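Dinoflagellate luciferase (Lingulodinium polyedrum, PDB 1VPR) catalyses the oxidation of dinoflagellate luciferin by molecular oxygen with emission of blue light, this chain being the third of three homologous luciferase domains. Local coordinates at residues D196-R208 against C216-A228. Sequence-based numbering, arbitrary orientation.
Sequences DTDHHQTGGMYLR and CTVDASVAKFARA
Lys224 lays its aliphatic chain against the backbone of Gly203 and Gly204, CD standing 3.6 Å from Gly204 N. Bends at chi3 and chi4 (54° and 63°) turn the ammonium into the loop after helix 187-197. There Lys224 NZ donates to a lone pair of His199 O at 2.7 Å, in the carbonyl plane, and to a water that in turn donates weakly to Asp198 OD2, whose OD1 is held by Ser244 OG; Thr202 OG1, itself bonded to Thr197 O, lies 3.0 Å from Lys224 NZ. Cut back to an alanine, this position would probably leave His199 O without its ammonium donor and open a gap beside the two glycines. Beside Lys224, the Phe225 ring brings CZ to 3.3 Å from His200 CE1, the planes inclined at 42°. Ser221 CB packs on Gly204 CA, where a side chain would collide with it. One water links Met205 N to Ser221 OG, another Tyr206 O to Ser221 N. Beyond them Arg208 and Asp219 form a hydrogen-bonded antiparallel pair, Asp219 N reaching Arg208 O at 2.8 Å. This pair lies in the beta hairpin of strands 206-212 and 215-219, part of the antiparallel beta barrel of the calycin-type catalytic domain.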
loop_
_atom_site.group_PDB
_atom_site.type_symbol
_atom_site.label_atom_id
_atom_site.label_comp_id
_atom_site.label_asym_id
_atom_site.label_seq_id
_atom_site.Cartn_x
_atom_site.Cartn_y
_atom_site.Cartn_z
ATOM N N ASP A 196 -4.285 9.430 9.993
ATOM C CA ASP A 196 -5.256 8.361 10.220
ATOM C C ASP A 196 -5.609 7.546 8.978
ATOM O O ASP A 196 -5.917 6.361 9.087
ATOM C CB ASP A 196 -6.537 8.920 10.836
ATOM C CG ASP A 196 -6.367 9.301 12.309
ATOM O OD1 ASP A 196 -7.317 9.892 12.878
ATOM O OD2 ASP A 196 -5.303 9.009 12.892
ATOM N N THR A 197 -5.560 8.167 7.803
ATOM C CA THR A 197 -5.876 7.452 6.565
ATOM C C THR A 197 -4.615 7.047 5.805
ATOM O O THR A 197 -4.706 6.456 4.732
ATOM C CB THR A 197 -6.742 8.318 5.619
ATOM O OG1 THR A 197 -6.012 9.486 5.240
ATOM C CG2 THR A 197 -8.016 8.743 6.318
ATOM N N ASP A 198 -3.441 7.295 6.372
ATOM C CA ASP A 198 -2.203 7.000 5.648
ATOM C C ASP A 198 -2.031 5.533 5.290
ATOM O O ASP A 198 -2.539 4.621 5.965
ATOM C CB ASP A 198 -0.960 7.509 6.414
ATOM C CG ASP A 198 0.186 7.950 5.477
ATOM O OD1 ASP A 198 1.276 8.337 5.971
ATOM O OD2 ASP A 198 0.007 7.924 4.238
ATOM N N HIS A 199 -1.306 5.339 4.196
ATOM C CA HIS A 199 -0.998 4.039 3.646
ATOM C C HIS A 199 -2.107 3.001 3.699
ATOM O O HIS A 199 -3.191 3.253 3.184
ATOM C CB HIS A 199 0.340 3.496 4.214
ATOM C CG HIS A 199 0.440 3.487 5.710
ATOM N ND1 HIS A 199 -0.023 2.442 6.480
ATOM C CD2 HIS A 199 0.969 4.388 6.573
ATOM C CE1 HIS A 199 0.216 2.700 7.756
ATOM N NE2 HIS A 199 0.817 3.876 7.837
ATOM N N HIS A 200 -1.886 1.844 4.323
ATOM C CA HIS A 200 -2.931 0.826 4.278
ATOM C C HIS A 200 -4.089 0.940 5.234
ATOM O O HIS A 200 -4.862 0.000 5.361
ATOM C CB HIS A 200 -2.304 -0.569 4.355
ATOM C CG HIS A 200 -1.379 -0.848 3.217
ATOM N ND1 HIS A 200 -1.758 -0.683 1.902
ATOM C CD2 HIS A 200 -0.093 -1.267 3.190
ATOM C CE1 HIS A 200 -0.744 -0.995 1.113
ATOM N NE2 HIS A 200 0.279 -1.354 1.870
ATOM N N GLN A 201 -4.206 2.086 5.905
ATOM C CA GLN A 201 -5.331 2.333 6.793
ATOM C C GLN A 201 -6.566 2.563 5.928
ATOM O O GLN A 201 -7.692 2.308 6.369
ATOM C CB GLN A 201 -5.045 3.530 7.693
ATOM C CG GLN A 201 -4.149 3.130 8.857
ATOM C CD GLN A 201 -3.525 4.298 9.581
ATOM O OE1 GLN A 201 -3.602 4.384 10.798
ATOM N NE2 GLN A 201 -2.874 5.177 8.847
ATOM N N THR A 202 -6.360 3.043 4.699
ATOM C CA THR A 202 -7.466 3.216 3.755
ATOM C C THR A 202 -6.946 2.721 2.415
ATOM O O THR A 202 -5.754 2.494 2.261
ATOM C CB THR A 202 -7.920 4.696 3.583
ATOM O OG1 THR A 202 -6.807 5.507 3.186
ATOM C CG2 THR A 202 -8.481 5.221 4.879
ATOM N N GLY A 203 -7.826 2.558 1.430
ATOM C CA GLY A 203 -7.320 2.086 0.160
ATOM C C GLY A 203 -7.240 3.136 -0.933
ATOM O O GLY A 203 -7.778 4.253 -0.813
ATOM N N GLY A 204 -6.527 2.780 -1.998
ATOM C CA GLY A 204 -6.461 3.648 -3.153
ATOM C C GLY A 204 -7.767 3.256 -3.826
ATOM O O GLY A 204 -8.585 2.542 -3.212
HETATM N N MSE A 205 -7.998 3.660 -5.068
HETATM C CA MSE A 205 -9.262 3.276 -5.679
HETATM C C MSE A 205 -9.154 1.938 -6.401
HETATM O O MSE A 205 -10.168 1.352 -6.798
HETATM C CB MSE A 205 -9.776 4.379 -6.624
HETATM C CG MSE A 205 -10.321 5.657 -5.898
HETATM SE SE MSE A 205 -11.131 5.454 -4.050
HETATM C CE MSE A 205 -12.971 4.956 -4.471
ATOM N N TYR A 206 -7.929 1.418 -6.503
ATOM C CA TYR A 206 -7.692 0.154 -7.194
ATOM C C TYR A 206 -6.371 -0.498 -6.817
ATOM O O TYR A 206 -5.549 0.072 -6.103
ATOM C CB TYR A 206 -7.602 0.414 -8.692
ATOM C CG TYR A 206 -6.299 1.107 -9.070
ATOM C CD1 TYR A 206 -6.128 2.471 -8.878
ATOM C CD2 TYR A 206 -5.214 0.382 -9.556
ATOM C CE1 TYR A 206 -4.901 3.100 -9.161
ATOM C CE2 TYR A 206 -3.983 0.995 -9.834
ATOM C CZ TYR A 206 -3.834 2.348 -9.635
ATOM O OH TYR A 206 -2.622 2.948 -9.896
ATOM N N LEU A 207 -6.173 -1.694 -7.356
ATOM C CA LEU A 207 -4.905 -2.422 -7.253
ATOM C C LEU A 207 -4.807 -3.246 -8.538
ATOM O O LEU A 207 -5.816 -3.778 -8.990
ATOM C CB LEU A 207 -4.854 -3.383 -6.067
ATOM C CG LEU A 207 -4.703 -2.883 -4.623
ATOM C CD1 LEU A 207 -4.778 -4.127 -3.696
ATOM C CD2 LEU A 207 -3.357 -2.133 -4.432
ATOM N N ARG A 208 -3.610 -3.328 -9.128
ATOM C CA ARG A 208 -3.357 -4.162 -10.306
ATOM C C ARG A 208 -2.245 -5.073 -9.791
ATOM O O ARG A 208 -1.208 -4.599 -9.320
ATOM C CB ARG A 208 -2.848 -3.334 -11.485
ATOM C CG ARG A 208 -3.868 -2.349 -12.057
ATOM C CD ARG A 208 -3.254 -1.491 -13.196
ATOM N NE ARG A 208 -4.170 -0.444 -13.683
ATOM C CZ ARG A 208 -5.003 -0.556 -14.722
ATOM N NH1 ARG A 208 -5.785 0.473 -15.050
ATOM N NH2 ARG A 208 -5.055 -1.668 -15.454
ATOM N N CYS A 216 5.171 -11.085 -6.495
ATOM C CA CYS A 216 4.134 -10.244 -7.080
ATOM C C CYS A 216 4.628 -8.851 -7.417
ATOM O O CYS A 216 5.524 -8.339 -6.754
ATOM C CB CYS A 216 2.995 -10.015 -6.098
ATOM S SG CYS A 216 1.981 -11.415 -5.663
ATOM N N THR A 217 4.015 -8.237 -8.420
ATOM C CA THR A 217 4.279 -6.833 -8.748
ATOM C C THR A 217 2.913 -6.192 -8.497
ATOM O O THR A 217 1.883 -6.704 -8.947
ATOM C CB THR A 217 4.674 -6.628 -10.186
ATOM O OG1 THR A 217 5.993 -7.149 -10.378
ATOM C CG2 THR A 217 4.669 -5.117 -10.527
ATOM N N VAL A 218 2.887 -5.089 -7.756
ATOM C CA VAL A 218 1.638 -4.439 -7.408
ATOM C C VAL A 218 1.618 -2.956 -7.785
ATOM O O VAL A 218 2.534 -2.206 -7.450
ATOM C CB VAL A 218 1.357 -4.562 -5.865
ATOM C CG1 VAL A 218 0.044 -3.864 -5.489
ATOM C CG2 VAL A 218 1.303 -6.027 -5.458
ATOM N N ASP A 219 0.583 -2.561 -8.513
ATOM C CA ASP A 219 0.389 -1.169 -8.893
ATOM C C ASP A 219 -0.638 -0.696 -7.879
ATOM O O ASP A 219 -1.715 -1.303 -7.744
ATOM C CB ASP A 219 -0.157 -1.070 -10.323
ATOM C CG ASP A 219 0.816 -1.648 -11.340
ATOM O OD1 ASP A 219 1.782 -0.962 -11.696
ATOM O OD2 ASP A 219 0.656 -2.812 -11.763
ATOM N N ALA A 220 -0.283 0.361 -7.150
ATOM C CA ALA A 220 -1.127 0.955 -6.111
ATOM C C ALA A 220 -1.294 2.447 -6.386
ATOM O O ALA A 220 -0.558 3.016 -7.181
ATOM C CB ALA A 220 -0.493 0.758 -4.744
ATOM N N SER A 221 -2.249 3.075 -5.709
ATOM C CA SER A 221 -2.536 4.493 -5.922
ATOM C C SER A 221 -1.391 5.445 -5.629
ATOM O O SER A 221 -0.796 5.409 -4.534
ATOM C CB SER A 221 -3.745 4.901 -5.072
ATOM O OG SER A 221 -3.979 6.307 -5.113
ATOM N N VAL A 222 -1.090 6.316 -6.592
ATOM C CA VAL A 222 -0.039 7.310 -6.384
ATOM C C VAL A 222 -0.595 8.487 -5.566
ATOM O O VAL A 222 0.123 9.415 -5.210
ATOM C CB VAL A 222 0.576 7.792 -7.715
ATOM C CG1 VAL A 222 1.454 6.672 -8.285
ATOM C CG2 VAL A 222 -0.519 8.184 -8.717
ATOM N N ALA A 223 -1.880 8.437 -5.245
ATOM C CA ALA A 223 -2.454 9.476 -4.414
ATOM C C ALA A 223 -1.983 9.189 -2.984
ATOM O O ALA A 223 -1.985 10.082 -2.121
ATOM C CB ALA A 223 -3.959 9.413 -4.475
ATOM N N LYS A 224 -1.567 7.946 -2.738
ATOM C CA LYS A 224 -1.132 7.518 -1.402
ATOM C C LYS A 224 0.348 7.124 -1.324
ATOM O O LYS A 224 1.079 7.551 -0.420
ATOM C CB LYS A 224 -2.004 6.329 -0.948
ATOM C CG LYS A 224 -3.510 6.628 -0.913
ATOM C CD LYS A 224 -4.399 5.391 -0.657
ATOM C CE LYS A 224 -3.990 4.625 0.607
ATOM N NZ LYS A 224 -4.143 5.416 1.869
ATOM N N PHE A 225 0.783 6.302 -2.272
ATOM C CA PHE A 225 2.155 5.824 -2.324
ATOM C C PHE A 225 2.984 6.577 -3.363
ATOM O O PHE A 225 2.526 6.792 -4.502
ATOM C CB PHE A 225 2.162 4.315 -2.645
ATOM C CG PHE A 225 1.405 3.486 -1.638
ATOM C CD1 PHE A 225 0.068 3.147 -1.850
ATOM C CD2 PHE A 225 2.010 3.116 -0.441
ATOM C CE1 PHE A 225 -0.659 2.457 -0.876
ATOM C CE2 PHE A 225 1.297 2.430 0.542
ATOM C CZ PHE A 225 -0.035 2.100 0.326
ATOM N N ALA A 226 4.209 6.944 -2.986
ATOM C CA ALA A 226 5.083 7.676 -3.898
ATOM C C ALA A 226 5.518 6.788 -5.063
ATOM O O ALA A 226 5.729 7.282 -6.153
ATOM C CB ALA A 226 6.309 8.228 -3.147
ATOM N N ARG A 227 5.615 5.475 -4.852
ATOM C CA ARG A 227 6.013 4.584 -5.945
ATOM C C ARG A 227 4.768 3.930 -6.566
ATOM O O ARG A 227 3.962 3.319 -5.870
ATOM C CB ARG A 227 7.036 3.537 -5.433
ATOM C CG ARG A 227 7.396 2.441 -6.439
ATOM C CD ARG A 227 8.722 1.743 -6.152
ATOM N NE ARG A 227 9.110 1.731 -4.746
ATOM C CZ ARG A 227 10.381 1.737 -4.337
ATOM N NH1 ARG A 227 11.364 1.756 -5.241
ATOM N NH2 ARG A 227 10.685 1.736 -3.036
ATOM N N ALA A 228 4.609 4.079 -7.876
ATOM C CA ALA A 228 3.448 3.536 -8.563
ATOM C C ALA A 228 3.443 2.013 -8.600
ATOM O O ALA A 228 2.393 1.379 -8.456
ATOM C CB ALA A 228 3.397 4.095 -10.018
HETATM O O HOH W 1 0.762 9.087 1.860
HETATM O O HOH W 2 -2.525 7.722 2.106
HETATM O O HOH W 3 -6.561 5.786 -6.075
HETATM O O HOH W 4 -4.084 1.428 -4.239
HETATM O O HOH W 5 0.014 2.946 -9.755
HETATM O O HOH W 6 -2.185 5.588 -9.351
#